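Local coordinates for AlgX/AlgJ SGNH hydrolase-like domain-containing protein (Eubacterium siraeum, PDB 4NZK) that is of unknown function but belongs to the DHHW family of the SGNH hydrolase clan, and so may act as an esterase-like or acyl-transferring enzyme, at residues Thr59-Gly73 against Met203-Asp216. Sequence-based numbering, arbitrary orientation. Where two conformers were deposited one is given.
Sequences TNGQLVVDIDGHTWG and MYAFTEYNERIKND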
loop_
_atom_site.group_PDB
_atom_site.type_symbol
_atom_site.label_atom_id
_atom_site.label_comp_id
_atom_site.label_asym_id
_atom_site.label_seq_id
_atom_site.Cartn_x
_atom_site.Cartn_y
_atom_site.Cartn_z
ATOM N N THR A 59 20.433 -9.024 10.125
ATOM C CA THR A 59 21.316 -8.041 9.504
ATOM C C THR A 59 20.485 -7.007 8.809
ATOM O O THR A 59 19.367 -7.266 8.338
ATOM C CB THR A 59 22.398 -8.587 8.529
ATOM O OG1 THR A 59 23.366 -7.535 8.209
ATOM C CG2 THR A 59 21.775 -9.106 7.242
ATOM N N ASN A 60 21.029 -5.805 8.798
ATOM C CA ASN A 60 20.443 -4.685 8.071
ATOM C C ASN A 60 18.999 -4.454 8.494
ATOM O O ASN A 60 18.188 -4.047 7.702
ATOM C CB ASN A 60 20.560 -4.889 6.562
ATOM C CG ASN A 60 20.173 -3.656 5.773
ATOM O OD1 ASN A 60 20.519 -2.519 6.159
ATOM N ND2 ASN A 60 19.468 -3.853 4.657
ATOM N N GLY A 61 18.710 -4.686 9.767
ATOM C CA GLY A 61 17.355 -4.462 10.300
ATOM C C GLY A 61 16.339 -5.517 9.967
ATOM O O GLY A 61 15.152 -5.326 10.234
ATOM N N GLN A 62 16.805 -6.634 9.407
ATOM C CA GLN A 62 15.962 -7.742 8.998
ATOM C C GLN A 62 16.309 -8.977 9.818
ATOM O O GLN A 62 17.429 -9.171 10.269
ATOM C CB GLN A 62 16.170 -8.088 7.519
ATOM C CG GLN A 62 16.351 -6.909 6.583
ATOM C CD GLN A 62 15.184 -5.957 6.587
ATOM O OE1 GLN A 62 14.041 -6.364 6.407
ATOM N NE2 GLN A 62 15.474 -4.671 6.757
ATOM N N LEU A 63 15.330 -9.848 9.945
ATOM C CA LEU A 63 15.523 -11.197 10.484
ATOM C C LEU A 63 15.242 -12.196 9.377
ATOM O O LEU A 63 14.183 -12.175 8.754
ATOM C CB LEU A 63 14.531 -11.420 11.632
ATOM C CG LEU A 63 14.471 -12.826 12.264
ATOM C CD1 LEU A 63 15.772 -13.144 12.986
ATOM C CD2 LEU A 63 13.295 -13.016 13.211
ATOM N N VAL A 64 16.200 -13.091 9.159
ATOM C CA VAL A 64 16.020 -14.233 8.312
ATOM C C VAL A 64 15.832 -15.423 9.233
ATOM O O VAL A 64 16.689 -15.716 10.065
ATOM C CB VAL A 64 17.210 -14.443 7.401
ATOM C CG1 VAL A 64 17.010 -15.706 6.563
ATOM C CG2 VAL A 64 17.390 -13.244 6.506
ATOM N N VAL A 65 14.706 -16.110 9.086
ATOM C CA VAL A 65 14.383 -17.211 9.995
ATOM C C VAL A 65 13.473 -18.217 9.315
ATOM O O VAL A 65 12.696 -17.859 8.443
ATOM C CB VAL A 65 13.725 -16.628 11.267
ATOM C CG1 VAL A 65 12.444 -15.880 10.927
ATOM C CG2 VAL A 65 13.515 -17.667 12.365
ATOM N N ASP A 66 13.626 -19.497 9.674
ATOM C CA ASP A 66 12.746 -20.516 9.137
ATOM C C ASP A 66 11.568 -20.754 10.078
ATOM O O ASP A 66 11.729 -20.924 11.292
ATOM C CB ASP A 66 13.513 -21.823 8.887
ATOM C CG ASP A 66 14.504 -21.740 7.725
ATOM O OD1 ASP A 66 14.734 -20.654 7.177
ATOM O OD2 ASP A 66 15.076 -22.793 7.361
ATOM N N ILE A 67 10.381 -20.734 9.507
ATOM C CA ILE A 67 9.149 -20.944 10.272
ATOM C C ILE A 67 8.318 -21.981 9.540
ATOM O O ILE A 67 7.974 -21.788 8.372
ATOM C CB ILE A 67 8.322 -19.649 10.371
ATOM C CG1 ILE A 67 9.129 -18.511 10.993
ATOM C CG2 ILE A 67 7.060 -19.885 11.208
ATOM C CD1 ILE A 67 8.425 -17.152 10.929
ATOM N N ASP A 68 8.036 -23.092 10.220
ATOM C CA ASP A 68 7.215 -24.156 9.642
ATOM C C ASP A 68 7.720 -24.581 8.264
ATOM O O ASP A 68 6.945 -24.739 7.309
ATOM C CB ASP A 68 5.746 -23.695 9.589
ATOM C CG ASP A 68 5.152 -23.436 10.993
ATOM O OD1 ASP A 68 5.551 -24.131 11.974
ATOM O OD2 ASP A 68 4.274 -22.544 11.104
ATOM N N GLY A 69 9.045 -24.739 8.175
ATOM C CA GLY A 69 9.695 -25.242 6.963
ATOM C C GLY A 69 9.917 -24.239 5.843
ATOM O O GLY A 69 10.381 -24.621 4.766
ATOM N N HIS A 70 9.592 -22.956 6.066
ATOM C CA HIS A 70 9.792 -21.926 5.034
ATOM C C HIS A 70 10.641 -20.796 5.608
ATOM O O HIS A 70 10.486 -20.417 6.759
ATOM C CB HIS A 70 8.472 -21.313 4.518
ATOM C CG HIS A 70 7.783 -22.096 3.428
ATOM N ND1 HIS A 70 8.282 -22.209 2.146
ATOM C CD2 HIS A 70 6.594 -22.742 3.420
ATOM C CE1 HIS A 70 7.448 -22.916 1.406
ATOM N NE2 HIS A 70 6.415 -23.253 2.156
ATOM N N THR A 71 11.509 -20.258 4.781
ATOM C CA THR A 71 12.342 -19.139 5.185
ATOM C C THR A 71 11.582 -17.841 4.970
ATOM O O THR A 71 11.035 -17.563 3.887
ATOM C CB THR A 71 13.638 -19.102 4.369
ATOM O OG1 THR A 71 14.330 -20.353 4.540
ATOM C CG2 THR A 71 14.541 -17.948 4.814
ATOM N N TRP A 72 11.644 -17.011 5.996
ATOM C CA TRP A 72 11.118 -15.667 5.923
ATOM C C TRP A 72 12.238 -14.641 6.093
ATOM O O TRP A 72 13.202 -14.879 6.812
ATOM C CB TRP A 72 10.184 -15.423 7.096
ATOM C CG TRP A 72 8.889 -16.111 7.052
ATOM C CD1 TRP A 72 8.663 -17.450 7.177
ATOM C CD2 TRP A 72 7.604 -15.485 6.992
ATOM N NE1 TRP A 72 7.322 -17.692 7.139
ATOM C CE2 TRP A 72 6.649 -16.509 7.036
ATOM C CE3 TRP A 72 7.172 -14.158 6.851
ATOM C CZ2 TRP A 72 5.266 -16.250 6.983
ATOM C CZ3 TRP A 72 5.814 -13.907 6.814
ATOM C CH2 TRP A 72 4.885 -14.957 6.860
ATOM N N GLY A 73 12.060 -13.487 5.454
ATOM C CA GLY A 73 12.808 -12.277 5.768
ATOM C C GLY A 73 11.766 -11.310 6.318
ATOM O O GLY A 73 10.764 -11.027 5.640
HETATM N N MSE A 203 13.408 -8.808 -0.068
HETATM C CA MSE A 203 14.130 -9.350 1.065
HETATM C C MSE A 203 15.458 -9.933 0.657
HETATM O O MSE A 203 16.354 -10.049 1.486
HETATM C CB MSE A 203 13.385 -10.409 1.893
HETATM C CG MSE A 203 12.262 -9.749 2.645
HETATM SE SE MSE A 203 13.010 -8.666 4.098
HETATM C CE MSE A 203 11.315 -7.921 4.603
ATOM N N TYR A 204 15.609 -10.317 -0.603
ATOM C CA TYR A 204 16.919 -10.865 -1.038
ATOM C C TYR A 204 17.970 -9.755 -0.873
ATOM O O TYR A 204 18.948 -9.926 -0.149
ATOM C CB TYR A 204 16.809 -11.477 -2.439
ATOM C CG TYR A 204 18.061 -12.154 -2.934
ATOM C CD1 TYR A 204 18.841 -12.950 -2.095
ATOM C CD2 TYR A 204 18.423 -12.064 -4.262
ATOM C CE1 TYR A 204 20.001 -13.578 -2.573
ATOM C CE2 TYR A 204 19.577 -12.676 -4.729
ATOM C CZ TYR A 204 20.344 -13.439 -3.904
ATOM O OH TYR A 204 21.463 -14.076 -4.420
ATOM N N ALA A 205 17.722 -8.588 -1.463
ATOM C CA ALA A 205 18.633 -7.459 -1.305
ATOM C C ALA A 205 18.703 -6.958 0.138
ATOM O O ALA A 205 19.789 -6.656 0.644
ATOM C CB ALA A 205 18.221 -6.322 -2.235
ATOM N N PHE A 206 17.545 -6.822 0.800
ATOM C CA PHE A 206 17.522 -6.230 2.148
ATOM C C PHE A 206 18.290 -7.080 3.171
ATOM O O PHE A 206 18.763 -6.557 4.168
ATOM C CB PHE A 206 16.103 -6.020 2.655
ATOM C CG PHE A 206 15.448 -4.728 2.250
ATOM C CD1 PHE A 206 15.329 -4.339 0.939
ATOM C CD2 PHE A 206 14.910 -3.925 3.224
ATOM C CE1 PHE A 206 14.654 -3.176 0.601
ATOM C CE2 PHE A 206 14.267 -2.740 2.913
ATOM C CZ PHE A 206 14.118 -2.377 1.590
ATOM N N THR A 207 18.363 -8.392 2.965
ATOM C CA THR A 207 19.098 -9.279 3.867
ATOM C C THR A 207 20.569 -9.436 3.435
ATOM O O THR A 207 21.248 -10.356 3.855
ATOM C CB THR A 207 18.432 -10.669 3.932
ATOM O OG1 THR A 207 18.501 -11.291 2.627
ATOM C CG2 THR A 207 16.964 -10.515 4.444
ATOM N N GLU A 208 21.026 -8.519 2.591
ATOM C CA GLU A 208 22.383 -8.522 2.065
ATOM C C GLU A 208 22.647 -9.815 1.273
ATOM O O GLU A 208 23.684 -10.479 1.399
ATOM C CB GLU A 208 23.425 -8.257 3.165
ATOM C CG GLU A 208 23.061 -7.192 4.207
ATOM C CD GLU A 208 22.693 -5.822 3.642
ATOM O OE1 GLU A 208 21.766 -5.760 2.801
ATOM O OE2 GLU A 208 23.294 -4.790 4.077
ATOM N N TYR A 209 21.659 -10.146 0.434
ATOM C CA TYR A 209 21.690 -11.267 -0.477
ATOM C C TYR A 209 21.875 -12.622 0.231
ATOM O O TYR A 209 22.746 -13.457 -0.124
ATOM C CB TYR A 209 22.700 -10.963 -1.608
ATOM C CG TYR A 209 22.289 -9.735 -2.434
ATOM C CD1 TYR A 209 21.174 -9.798 -3.232
ATOM C CD2 TYR A 209 22.953 -8.514 -2.353
ATOM C CE1 TYR A 209 20.721 -8.739 -3.965
ATOM C CE2 TYR A 209 22.519 -7.411 -3.087
ATOM C CZ TYR A 209 21.389 -7.534 -3.907
ATOM O OH TYR A 209 20.879 -6.503 -4.663
ATOM N N ASN A 210 21.065 -12.844 1.267
ATOM C CA ASN A 210 21.060 -14.129 1.957
ATOM C C ASN A 210 20.428 -15.180 1.028
ATOM O O ASN A 210 19.265 -15.063 0.623
ATOM C CB ASN A 210 20.283 -14.025 3.283
ATOM C CG ASN A 210 20.491 -15.239 4.171
ATOM O OD1 ASN A 210 20.291 -16.366 3.737
ATOM N ND2 ASN A 210 20.930 -15.022 5.396
ATOM N N GLU A 211 21.206 -16.214 0.700
ATOM C CA GLU A 211 20.780 -17.233 -0.266
ATOM C C GLU A 211 19.567 -18.006 0.194
ATOM O O GLU A 211 18.824 -18.518 -0.643
ATOM C CB GLU A 211 21.950 -18.181 -0.633
ATOM C CG GLU A 211 23.054 -17.449 -1.364
ATOM C CD GLU A 211 22.562 -16.710 -2.623
ATOM O OE1 GLU A 211 21.849 -17.363 -3.417
ATOM O OE2 GLU A 211 22.888 -15.491 -2.829
ATOM N N ARG A 212 19.332 -18.058 1.500
ATOM C CA ARG A 212 18.156 -18.760 2.022
ATOM C C ARG A 212 16.874 -18.145 1.489
ATOM O O ARG A 212 15.883 -18.842 1.294
ATOM C CB ARG A 212 18.132 -18.786 3.536
ATOM C CG ARG A 212 19.259 -19.554 4.189
ATOM C CD ARG A 212 19.486 -19.158 5.616
ATOM N NE ARG A 212 18.321 -19.427 6.439
ATOM C CZ ARG A 212 18.197 -19.068 7.714
ATOM N NH1 ARG A 212 19.152 -18.372 8.333
ATOM N NH2 ARG A 212 17.090 -19.385 8.367
ATOM N N ILE A 213 16.888 -16.817 1.281
ATOM C CA ILE A 213 15.729 -16.119 0.744
ATOM C C ILE A 213 15.518 -16.488 -0.709
ATOM O O ILE A 213 14.408 -16.840 -1.121
ATOM C CB ILE A 213 15.880 -14.567 0.896
ATOM C CG1 ILE A 213 15.905 -14.165 2.368
ATOM C CG2 ILE A 213 14.790 -13.825 0.170
ATOM C CD1 ILE A 213 14.623 -14.392 3.126
ATOM N N LYS A 214 16.603 -16.448 -1.493
ATOM C CA LYS A 214 16.509 -16.744 -2.934
ATOM C C LYS A 214 16.060 -18.175 -3.181
ATOM O O LYS A 214 15.371 -18.454 -4.164
ATOM C CB LYS A 214 17.871 -16.459 -3.624
ATOM C CG LYS A 214 17.930 -16.692 -5.129
ATOM C CD LYS A 214 19.368 -16.633 -5.612
ATOM C CE LYS A 214 19.482 -17.072 -7.067
ATOM N NZ LYS A 214 18.591 -16.263 -7.944
ATOM N N ASN A 215 16.418 -19.058 -2.267
ATOM C CA ASN A 215 16.129 -20.470 -2.415
ATOM C C ASN A 215 14.741 -20.886 -1.968
ATOM O O ASN A 215 14.387 -22.057 -2.118
ATOM C CB ASN A 215 17.187 -21.292 -1.690
ATOM C CG ASN A 215 18.568 -21.184 -2.358
ATOM O OD1 ASN A 215 18.684 -20.877 -3.548
ATOM N ND2 ASN A 215 19.608 -21.461 -1.595
ATOM N N ASP A 216 13.933 -19.932 -1.492
ATOM C CA ASP A 216 12.563 -20.247 -1.036
ATOM C C ASP A 216 11.569 -19.174 -1.557
ATOM O O ASP A 216 11.015 -18.368 -0.830
ATOM C CB ASP A 216 12.568 -20.414 0.487
ATOM C CG ASP A 216 11.409 -21.265 1.010
ATOM O OD1 ASP A 216 10.473 -21.607 0.239
ATOM O OD2 ASP A 216 11.437 -21.598 2.220
HETATM O O HOH W 1 17.150 -22.060 5.770
HETATM O O HOH W 2 15.681 -21.410 2.143
HETATM O O HOH W 3 13.471 -23.031 3.693
#
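Asp66 OD1 is gripped from opposite faces of its carboxylate: Arg212 NH2 comes down on one side in a salt bridge of 2.9 Å, and Thr71 OG1 donates from the other. The carboxylate and guanidinium planes stand 69° apart, so the two groups do not pair flat, and a water joins Asp66 OD2 to Arg212 NE. Val64 CG1 lies over the centre of one guanidinium face, 3.7 Å from Arg212 CZ, while Val64 CG2 presses tightly on Thr207 CG2. Asp216, just beyond helix 211-214, meets the start of strand 70-75. With its CG anti to the backbone N (chi1 -157°), it takes the Thr71 backbone N on OD2 at 2.9 Å; in the conformer given, His70 ND1 donates to Asp216 OD1, which lies in the ring plane. Without this carboxylate, as with an alanine at the position, the Thr71 N-H would probably lose its acceptor. At the far turn, Asn60 ND2 donates almost straight (171°) to Phe206 O, near the helix end. Helices 203-206 and 211-214 thus pack against the hairpin of strands 62-67 and 70-75, with Arg212 NH1 continuing to Asp55 O on strand 53-59, the outer strand beside 62-67.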